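Local coordinates for protein beta-porphyranase A (Bacteroides plebeius, PDB 4AW7) that cleaves the sulfated red-algal polysaccharide porphyran at its beta-D-galactopyranose-(1->4)-alpha-L-galactopyranose-6-sulfate linkages, at residues 476-481 with 492-497; 170-175 with 217-222; 555-560 with 583-588. All coordinates share one frame; numbering follows the deposited sequence.

Interaction 1 (476-481 with 492-497); sequences YYSSEY and SFPFTG
An ST turn at Ser478, whose hydroxyl also bonds to Pro494, sits where the two sheets of the C-terminal beta-sandwich approach each other. Segment 476-481 belongs to strand 469-484 of a five-stranded mixed sheet, and 492-497 to strand 491-498 at the border of a four-stranded antiparallel one. They run roughly antiparallel, yet side chains and water do most of the joining. Ser478 OG lies opposite its own backbone N (chi1 -176°), a placement that lets it serve two partners. It donates to Pro494 O at 2.8 Å, meeting that oxygen well off the C=O direction (138°), and accepts from Glu480 N at 3.1 Å in a nearly straight bond that closes the turn. With an alanine here, Pro494 O would probably lose its direct donor and Glu480 N the acceptor that fixes the turn.

The same serine also works through carbon: CB stands over one face of the Phe495 ring, 4.1 Å from its centroid, as a CH-pi contact. The rim of that ring is met by Tyr476 O. Phe493 likewise turns its edge to the partner, with CD2 3.5 Å from Glu480 O, while the Glu480 side chain passes obliquely over Pro494, CG against CD. Beyond this, Glu480 OE1 pairs with Lys483.

Water supplies bridges that direct backbone bonds do not. One molecule donates to Tyr477 O and accepts from Thr496 N; another accepts from Ser479 N and donates to Pro494 O, giving this carbonyl a second donor beside the serine hydroxyl. At the far end the Tyr476 ring, its OH bound to Glu499 N, brings CE1 to 3.4 Å from Gly497 O.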
loop_
_atom_site.group_PDB
_atom_site.type_symbol
_atom_site.label_atom_id
_atom_site.label_comp_id
_atom_site.label_asym_id
_atom_site.label_seq_id
_atom_site.Cartn_x
_atom_site.Cartn_y
_atom_site.Cartn_z
ATOM N N TYR A 476 -13.807 -7.148 10.474
ATOM C CA TYR A 476 -14.288 -6.829 11.814
ATOM C C TYR A 476 -13.078 -6.774 12.740
ATOM O O TYR A 476 -12.210 -7.635 12.687
ATOM C CB TYR A 476 -15.299 -7.852 12.294
ATOM C CG TYR A 476 -16.491 -7.941 11.403
ATOM C CD1 TYR A 476 -17.547 -7.070 11.554
ATOM C CD2 TYR A 476 -16.572 -8.889 10.407
ATOM C CE1 TYR A 476 -18.672 -7.151 10.764
ATOM C CE2 TYR A 476 -17.691 -8.943 9.560
ATOM C CZ TYR A 476 -18.745 -8.094 9.762
ATOM O OH TYR A 476 -19.889 -8.152 8.993
ATOM N N TYR A 477 -13.039 -5.709 13.529
ATOM C CA TYR A 477 -11.901 -5.352 14.353
ATOM C C TYR A 477 -12.254 -5.555 15.826
ATOM O O TYR A 477 -13.356 -5.379 16.250
ATOM C CB TYR A 477 -11.491 -3.919 14.067
ATOM C CG TYR A 477 -11.103 -3.685 12.617
ATOM C CD1 TYR A 477 -12.059 -3.399 11.652
ATOM C CD2 TYR A 477 -9.796 -3.775 12.203
ATOM C CE1 TYR A 477 -11.721 -3.200 10.328
ATOM C CE2 TYR A 477 -9.450 -3.603 10.861
ATOM C CZ TYR A 477 -10.418 -3.305 9.948
ATOM O OH TYR A 477 -10.119 -3.130 8.619
ATOM N N SER A 478 -11.242 -5.877 16.602
ATOM C CA SER A 478 -11.437 -6.113 18.034
ATOM C C SER A 478 -11.156 -4.876 18.855
ATOM O O SER A 478 -10.307 -4.076 18.490
ATOM C CB SER A 478 -10.539 -7.251 18.451
ATOM O OG SER A 478 -10.738 -7.620 19.834
ATOM N N SER A 479 -11.800 -4.749 20.030
ATOM C CA SER A 479 -11.460 -3.726 20.996
ATOM C C SER A 479 -10.113 -4.003 21.625
ATOM O O SER A 479 -9.566 -3.111 22.273
ATOM C CB SER A 479 -12.512 -3.685 22.113
ATOM O OG SER A 479 -12.573 -4.936 22.800
ATOM N N GLU A 480 -9.589 -5.225 21.459
ATOM C CA GLU A 480 -8.301 -5.637 22.027
ATOM C C GLU A 480 -7.237 -5.701 20.960
ATOM O O GLU A 480 -7.459 -6.303 19.923
ATOM C CB GLU A 480 -8.440 -7.016 22.680
ATOM C CG GLU A 480 -9.364 -7.041 23.867
ATOM C CD GLU A 480 -8.748 -6.348 25.042
ATOM O OE1 GLU A 480 -7.629 -6.719 25.431
ATOM O OE2 GLU A 480 -9.383 -5.424 25.523
ATOM N N TYR A 481 -6.084 -5.084 21.223
ATOM C CA TYR A 481 -4.922 -5.180 20.345
ATOM C C TYR A 481 -3.662 -5.162 21.195
ATOM O O TYR A 481 -3.726 -4.924 22.417
ATOM C CB TYR A 481 -4.900 -4.103 19.214
ATOM C CG TYR A 481 -4.088 -2.880 19.539
ATOM C CD1 TYR A 481 -4.291 -2.176 20.713
ATOM C CD2 TYR A 481 -3.138 -2.404 18.653
ATOM C CE1 TYR A 481 -3.486 -1.074 21.041
ATOM C CE2 TYR A 481 -2.339 -1.307 18.953
ATOM C CZ TYR A 481 -2.505 -0.642 20.167
ATOM O OH TYR A 481 -1.678 0.427 20.451
ATOM N N SER A 492 -8.005 -13.402 24.841
ATOM C CA SER A 492 -9.370 -13.304 24.344
ATOM C C SER A 492 -9.565 -12.043 23.507
ATOM O O SER A 492 -9.250 -10.936 23.949
ATOM C CB SER A 492 -10.307 -13.270 25.539
ATOM O OG SER A 492 -11.622 -12.902 25.179
ATOM N N PHE A 493 -10.104 -12.219 22.302
ATOM C CA PHE A 493 -10.378 -11.108 21.384
ATOM C C PHE A 493 -11.850 -11.067 21.034
ATOM O O PHE A 493 -12.316 -11.953 20.272
ATOM C CB PHE A 493 -9.498 -11.227 20.122
ATOM C CG PHE A 493 -8.031 -11.040 20.423
ATOM C CD1 PHE A 493 -7.256 -12.117 20.801
ATOM C CD2 PHE A 493 -7.452 -9.785 20.370
ATOM C CE1 PHE A 493 -5.907 -11.965 21.113
ATOM C CE2 PHE A 493 -6.132 -9.616 20.674
ATOM C CZ PHE A 493 -5.350 -10.703 21.052
ATOM N N PRO A 494 -12.559 -10.049 21.541
ATOM C CA PRO A 494 -13.986 -9.946 21.229
ATOM C C PRO A 494 -14.221 -9.158 19.961
ATOM O O PRO A 494 -13.457 -8.227 19.639
ATOM C CB PRO A 494 -14.553 -9.190 22.442
ATOM C CG PRO A 494 -13.420 -8.378 22.939
ATOM C CD PRO A 494 -12.163 -9.105 22.612
ATOM N N PHE A 495 -15.281 -9.536 19.256
ATOM C CA PHE A 495 -15.731 -8.852 18.030
ATOM C C PHE A 495 -17.227 -8.611 18.137
ATOM O O PHE A 495 -17.924 -9.396 18.801
ATOM C CB PHE A 495 -15.441 -9.712 16.806
ATOM C CG PHE A 495 -13.992 -9.951 16.577
ATOM C CD1 PHE A 495 -13.339 -10.971 17.236
ATOM C CD2 PHE A 495 -13.273 -9.133 15.720
ATOM C CE1 PHE A 495 -12.007 -11.190 17.058
ATOM C CE2 PHE A 495 -11.899 -9.366 15.541
ATOM C CZ PHE A 495 -11.284 -10.379 16.201
ATOM N N THR A 496 -17.727 -7.555 17.512
ATOM C CA THR A 496 -19.135 -7.201 17.542
ATOM C C THR A 496 -19.659 -6.886 16.144
ATOM O O THR A 496 -18.897 -6.529 15.245
ATOM C CB THR A 496 -19.369 -5.994 18.479
ATOM O OG1 THR A 496 -18.689 -4.833 17.982
ATOM C CG2 THR A 496 -18.905 -6.296 19.919
ATOM N N GLY A 497 -20.983 -6.967 15.991
ATOM C CA GLY A 497 -21.625 -6.533 14.760
ATOM C C GLY A 497 -21.429 -7.435 13.558
ATOM O O GLY A 497 -21.660 -6.999 12.445
HETATM O O HOH W 1 -15.860 -6.435 15.581
HETATM O O HOH W 2 -14.537 -5.611 20.059
HETATM O O HOH W 3 -6.818 -9.872 24.701
#

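Interaction 2 (170-175 with 217-222); sequences FYASIG and DRAGAY
At Ala172 and Ala219 the backbones of two helical segments come so close that their CA atoms are 4.4 Å apart, and Gly175 and Tyr222 repeat the approach at 4.8 Å farther along. Small residues make such proximity possible. The methyl groups of Ala172 and Ala219 meet at 3.9 Å, and the Ala219 methyl also touches Tyr171 CB. Gly175, lacking a beta carbon that would collide with Tyr222 O, lets this oxygen come within 3.4 Å of its CA in a CA-H...O contact. Backbone meets backbone here.

Tyr222 is the one large side chain spread across the interface. Its CG lies opposite the carbonyl carbon (chi1 -52°), which turns the ring across the neighbouring helix, its CB end nearest and its OH end pointing outward past Ala172. CD2 then packs on the Ala172 methyl at 3.7 Å, and CB rests 3.6 Å from Ala172 O, with the ring inclined obliquely to that oxygen. The bond from Tyr222 N to Ala219 O, 3.0 Å long, ties the tyrosine back to the alanine that touches the same helix.

Polar groups are served around this apolar seam. Arg218 NE forms a salt bridge with Asp169, the residue just before 170-175 on helix 160-179. The ring of Tyr171 reaches past this contact to meet Phe215 edge-to-face, and its OH bonds to Leu144 O, beside the substrate-binding Asn145 and the probable proton donor Glu146. In sequence, helix 160-179 follows strand 136-142, and helix 212-219 comes after strand 189-195 and the short helix 206-210; the two strands are neighbours in the parallel sheet. Close helix packing outside adjacent parallel strands is consistent with the (beta/alpha)8 barrel that houses the catalytic site in glycoside hydrolases of this kind.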
loop_
_atom_site.group_PDB
_atom_site.type_symbol
_atom_site.label_atom_id
_atom_site.label_comp_id
_atom_site.label_asym_id
_atom_site.label_seq_id
_atom_site.Cartn_x
_atom_site.Cartn_y
_atom_site.Cartn_z
ATOM N N PHE A 170 3.125 19.764 14.029
ATOM C CA PHE A 170 3.105 20.429 12.718
ATOM C C PHE A 170 2.018 19.768 11.865
ATOM O O PHE A 170 1.125 20.455 11.338
ATOM C CB PHE A 170 4.512 20.303 12.134
ATOM C CG PHE A 170 4.790 21.008 10.829
ATOM C CD1 PHE A 170 5.252 22.301 10.800
ATOM C CD2 PHE A 170 4.731 20.312 9.629
ATOM C CE1 PHE A 170 5.614 22.902 9.618
ATOM C CE2 PHE A 170 5.109 20.883 8.457
ATOM C CZ PHE A 170 5.532 22.202 8.434
ATOM N N TYR A 171 2.065 18.444 11.758
ATOM C CA TYR A 171 1.002 17.722 11.055
ATOM C C TYR A 171 -0.403 18.061 11.594
ATOM O O TYR A 171 -1.348 18.335 10.833
ATOM C CB TYR A 171 1.204 16.208 11.156
ATOM C CG TYR A 171 1.968 15.544 10.030
ATOM C CD1 TYR A 171 1.305 15.041 8.925
ATOM C CD2 TYR A 171 3.346 15.333 10.076
ATOM C CE1 TYR A 171 1.961 14.434 7.900
ATOM C CE2 TYR A 171 4.020 14.688 9.049
ATOM C CZ TYR A 171 3.310 14.217 7.952
ATOM O OH TYR A 171 3.883 13.553 6.893
ATOM N N ALA A 172 -0.554 18.022 12.919
ATOM C CA ALA A 172 -1.854 18.231 13.540
ATOM C C ALA A 172 -2.393 19.611 13.226
ATOM O O ALA A 172 -3.568 19.761 12.879
ATOM C CB ALA A 172 -1.765 18.043 15.072
ATOM N N SER A 173 -1.536 20.621 13.332
ATOM C CA SER A 173 -1.949 21.970 13.060
ATOM C C SER A 173 -2.417 22.136 11.620
ATOM O O SER A 173 -3.388 22.825 11.310
ATOM C CB SER A 173 -0.807 22.939 13.389
ATOM O OG SER A 173 -1.221 24.251 13.082
ATOM N N ILE A 174 -1.713 21.504 10.702
ATOM C CA ILE A 174 -2.050 21.597 9.281
ATOM C C ILE A 174 -3.420 20.977 9.060
ATOM O O ILE A 174 -4.281 21.583 8.401
ATOM C CB ILE A 174 -0.966 20.939 8.406
ATOM C CG1 ILE A 174 0.303 21.804 8.424
ATOM C CG2 ILE A 174 -1.508 20.709 6.973
ATOM C CD1 ILE A 174 1.543 21.124 7.924
ATOM N N GLY A 175 -3.631 19.765 9.571
ATOM C CA GLY A 175 -4.942 19.115 9.412
ATOM C C GLY A 175 -6.058 19.970 10.010
ATOM O O GLY A 175 -7.106 20.161 9.401
ATOM N N ASP A 217 -2.356 9.140 18.092
ATOM C CA ASP A 217 -2.908 9.773 19.298
ATOM C C ASP A 217 -2.877 11.293 19.231
ATOM O O ASP A 217 -3.819 11.958 19.636
ATOM C CB ASP A 217 -2.116 9.295 20.527
ATOM C CG ASP A 217 -2.392 7.867 20.895
ATOM O OD1 ASP A 217 -3.464 7.310 20.513
ATOM O OD2 ASP A 217 -1.552 7.292 21.630
ATOM N N ARG A 218 -1.797 11.863 18.743
ATOM C CA ARG A 218 -1.519 13.282 18.878
ATOM C C ARG A 218 -1.937 14.103 17.650
ATOM O O ARG A 218 -2.320 15.251 17.775
ATOM C CB ARG A 218 -0.032 13.481 19.192
ATOM C CG ARG A 218 0.461 14.859 19.525
ATOM C CD ARG A 218 1.841 14.747 20.178
ATOM N NE ARG A 218 2.390 16.059 20.458
ATOM C CZ ARG A 218 3.113 16.355 21.532
ATOM N NH1 ARG A 218 3.388 15.428 22.443
ATOM N NH2 ARG A 218 3.580 17.588 21.682
ATOM N N ALA A 219 -1.869 13.535 16.452
ATOM C CA ALA A 219 -2.342 14.162 15.218
ATOM C C ALA A 219 -3.495 13.442 14.524
ATOM O O ALA A 219 -4.114 14.035 13.631
ATOM C CB ALA A 219 -1.178 14.319 14.226
ATOM N N GLY A 220 -3.799 12.205 14.905
ATOM C CA GLY A 220 -4.723 11.413 14.118
ATOM C C GLY A 220 -6.117 11.939 13.994
ATOM O O GLY A 220 -6.742 11.740 12.974
ATOM N N ALA A 221 -6.606 12.642 15.006
ATOM C CA ALA A 221 -7.931 13.232 14.925
ATOM C C ALA A 221 -8.055 14.230 13.773
ATOM O O ALA A 221 -9.145 14.464 13.290
ATOM C CB ALA A 221 -8.296 13.928 16.247
ATOM N N TYR A 222 -6.947 14.845 13.377
ATOM C CA TYR A 222 -6.864 15.890 12.381
ATOM C C TYR A 222 -6.456 15.369 11.002
ATOM O O TYR A 222 -6.380 16.150 10.070
ATOM C CB TYR A 222 -5.864 16.956 12.814
ATOM C CG TYR A 222 -6.131 17.463 14.215
ATOM C CD1 TYR A 222 -7.180 18.333 14.470
ATOM C CD2 TYR A 222 -5.365 17.024 15.277
ATOM C CE1 TYR A 222 -7.434 18.787 15.768
ATOM C CE2 TYR A 222 -5.605 17.467 16.574
ATOM C CZ TYR A 222 -6.654 18.336 16.820
ATOM O OH TYR A 222 -6.907 18.794 18.104
#

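Interaction 3 (555-560 with 583-588); sequences FDIQLL and LQVEKY
Phe555, Ile557 and Leu560 pack against Leu583 and Val585 in the hydrophobic interior of the C-terminal beta-sandwich, where the connection between strands 546-555 and 563-570 passes from one sheet to the other. This connection is folded into a short 3-10 turn at 557-559, opened by an Asx turn in which Asp556 OD1 accepts from Gln558 N, the donor lying above the carboxylate plane. The polar residues that build the turn stay on its outer side, while Ile557 and Leu560 point toward strand 577-589 and Leu559 packs instead on strand 528-530.

Each contact has its own geometry. The Ile557 side chain is fully extended, with CG1 opposite the backbone N (chi1 -166°), and delivers CD1 across Val585 at about a right angle, 3.7 Å from Val585 CG1; the same CD1 lies 3.9 Å from Glu586 O. The other branch of the valine, CG2, is met tip to tip by Leu560 CD1 at 3.6 Å, so Val585 is held by Ile557 and Leu560, one at each methyl. Leu560 also sends CD2 to Leu583 CD1 at 4.2 Å. The other methyl of Leu583, CD2, lies near the plane of the Phe555 ring at its edge, 3.9 Å from CZ. Phe555, Ile557 and Leu560 all touch Ala505 of strand 503-514 as well, the strand that lies between 546-555 and 577-589.

What joins the two segments is therefore almost wholly methyl and ring contact, an adhesion that rests on complementary shape and exclusion of water rather than on directed bonds.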
loop_
_atom_site.group_PDB
_atom_site.type_symbol
_atom_site.label_atom_id
_atom_site.label_comp_id
_atom_site.label_asym_id
_atom_site.label_seq_id
_atom_site.Cartn_x
_atom_site.Cartn_y
_atom_site.Cartn_z
ATOM N N PHE A 555 -11.291 -20.567 8.274
ATOM C CA PHE A 555 -12.120 -21.508 9.007
ATOM C C PHE A 555 -13.536 -21.454 8.448
ATOM O O PHE A 555 -13.891 -20.559 7.692
ATOM C CB PHE A 555 -12.068 -21.220 10.520
ATOM C CG PHE A 555 -12.585 -19.865 10.905
ATOM C CD1 PHE A 555 -13.936 -19.634 11.081
ATOM C CD2 PHE A 555 -11.717 -18.777 11.055
ATOM C CE1 PHE A 555 -14.408 -18.396 11.404
ATOM C CE2 PHE A 555 -12.193 -17.547 11.390
ATOM C CZ PHE A 555 -13.538 -17.332 11.558
ATOM N N ASP A 556 -14.356 -22.405 8.852
ATOM C CA ASP A 556 -15.727 -22.482 8.350
ATOM C C ASP A 556 -16.553 -21.300 8.868
ATOM O O ASP A 556 -16.707 -21.084 10.074
ATOM C CB ASP A 556 -16.347 -23.818 8.784
ATOM C CG ASP A 556 -17.589 -24.183 8.008
ATOM O OD1 ASP A 556 -18.332 -23.294 7.604
ATOM O OD2 ASP A 556 -17.810 -25.423 7.844
ATOM N N ILE A 557 -17.114 -20.532 7.942
ATOM C CA ILE A 557 -17.964 -19.386 8.298
ATOM C C ILE A 557 -19.097 -19.750 9.214
ATOM O O ILE A 557 -19.589 -18.940 9.978
ATOM C CB ILE A 557 -18.530 -18.705 7.020
ATOM C CG1 ILE A 557 -19.115 -17.328 7.347
ATOM C CG2 ILE A 557 -19.544 -19.625 6.281
ATOM C CD1 ILE A 557 -19.571 -16.548 6.063
ATOM N N GLN A 558 -19.521 -21.016 9.138
ATOM C CA GLN A 558 -20.609 -21.504 9.927
ATOM C C GLN A 558 -20.319 -21.483 11.435
ATOM O O GLN A 558 -21.235 -21.504 12.258
ATOM C CB GLN A 558 -21.081 -22.891 9.388
ATOM C CG GLN A 558 -21.489 -22.920 7.834
ATOM C CD GLN A 558 -22.625 -21.966 7.500
ATOM O OE1 GLN A 558 -23.404 -21.598 8.369
ATOM N NE2 GLN A 558 -22.727 -21.544 6.200
ATOM N N LEU A 559 -19.046 -21.346 11.823
ATOM C CA LEU A 559 -18.683 -21.149 13.229
ATOM C C LEU A 559 -19.020 -19.773 13.767
ATOM O O LEU A 559 -19.051 -19.553 14.968
ATOM C CB LEU A 559 -17.186 -21.409 13.461
ATOM C CG LEU A 559 -16.717 -22.841 13.208
ATOM C CD1 LEU A 559 -15.188 -22.944 13.343
ATOM C CD2 LEU A 559 -17.411 -23.829 14.149
ATOM N N LEU A 560 -19.229 -18.802 12.875
ATOM C CA LEU A 560 -19.552 -17.458 13.289
ATOM C C LEU A 560 -21.048 -17.317 13.550
ATOM O O LEU A 560 -21.881 -17.877 12.839
ATOM C CB LEU A 560 -19.139 -16.426 12.230
ATOM C CG LEU A 560 -17.651 -16.336 11.983
ATOM C CD1 LEU A 560 -17.367 -15.378 10.838
ATOM C CD2 LEU A 560 -16.896 -15.924 13.250
ATOM N N LEU A 583 -11.184 -10.242 11.957
ATOM C CA LEU A 583 -11.937 -11.292 11.281
ATOM C C LEU A 583 -12.340 -10.804 9.889
ATOM O O LEU A 583 -12.870 -9.711 9.740
ATOM C CB LEU A 583 -13.198 -11.702 12.056
ATOM C CG LEU A 583 -12.958 -12.513 13.315
ATOM C CD1 LEU A 583 -14.248 -12.716 14.068
ATOM C CD2 LEU A 583 -12.330 -13.852 12.960
ATOM N N GLN A 584 -12.103 -11.639 8.885
ATOM C CA GLN A 584 -12.536 -11.356 7.513
ATOM C C GLN A 584 -13.673 -12.325 7.189
ATOM O O GLN A 584 -13.528 -13.524 7.397
ATOM C CB GLN A 584 -11.410 -11.526 6.512
ATOM C CG GLN A 584 -11.973 -11.514 5.107
ATOM C CD GLN A 584 -10.936 -11.502 4.037
ATOM O OE1 GLN A 584 -10.234 -10.511 3.892
ATOM N NE2 GLN A 584 -10.872 -12.595 3.209
ATOM N N VAL A 585 -14.776 -11.779 6.730
ATOM C CA VAL A 585 -15.961 -12.573 6.376
ATOM C C VAL A 585 -16.338 -12.244 4.926
ATOM O O VAL A 585 -16.474 -11.079 4.577
ATOM C CB VAL A 585 -17.137 -12.290 7.308
ATOM C CG1 VAL A 585 -18.312 -13.180 6.968
ATOM C CG2 VAL A 585 -16.746 -12.471 8.783
ATOM N N GLU A 586 -16.451 -13.278 4.112
ATOM C CA GLU A 586 -16.910 -13.112 2.755
ATOM C C GLU A 586 -18.254 -13.819 2.643
ATOM O O GLU A 586 -18.345 -15.045 2.636
ATOM C CB GLU A 586 -15.876 -13.671 1.842
ATOM C CG GLU A 586 -14.574 -12.896 1.883
ATOM C CD GLU A 586 -13.579 -13.524 0.954
ATOM O OE1 GLU A 586 -13.110 -14.642 1.244
ATOM O OE2 GLU A 586 -13.325 -12.950 -0.115
ATOM N N LYS A 587 -19.315 -13.011 2.611
ATOM C CA LYS A 587 -20.669 -13.513 2.789
ATOM C C LYS A 587 -21.483 -13.345 1.511
ATOM O O LYS A 587 -21.553 -12.239 0.951
ATOM C CB LYS A 587 -21.336 -12.667 3.893
ATOM C CG LYS A 587 -22.743 -13.066 4.101
ATOM C CD LYS A 587 -23.379 -12.266 5.267
ATOM C CE LYS A 587 -24.865 -12.403 5.164
ATOM N NZ LYS A 587 -25.543 -11.762 6.302
ATOM N N TYR A 588 -22.145 -14.415 1.075
ATOM C CA TYR A 588 -23.078 -14.332 -0.028
ATOM C C TYR A 588 -24.245 -13.417 0.287
ATOM O O TYR A 588 -24.889 -13.530 1.324
ATOM C CB TYR A 588 -23.576 -15.714 -0.440
ATOM C CG TYR A 588 -22.502 -16.536 -1.082
ATOM C CD1 TYR A 588 -21.936 -16.138 -2.280
ATOM C CD2 TYR A 588 -22.042 -17.695 -0.510
ATOM C CE1 TYR A 588 -20.963 -16.878 -2.889
ATOM C CE2 TYR A 588 -21.032 -18.457 -1.104
ATOM C CZ TYR A 588 -20.479 -18.035 -2.289
ATOM O OH TYR A 588 -19.514 -18.817 -2.852
#

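In the fold
Along the chain the three contacts come in series, interaction 2 first, then interaction 1, then interaction 3. Interactions 1 and 3 are centred 15 Å apart and share the five-stranded sheet, in which strands 469-484 and 577-589 are neighbours: Tyr476 N probably bonds to Leu583 O (2.8 Å), and Phe495 packs on Leu583. The two contacts thus adjoin within the C-terminal beta-sandwich. Interaction 2 lies among the helices around the parallel sheet, consistent with a catalytic (beta/alpha)8 barrel, its centre 26 Å from that of interaction 1 and 37 Å from that of interaction 3. Helix 245-262 spans the gap, since Tyr257 meets both Tyr481 and Asp217, so that this helix touches both parts.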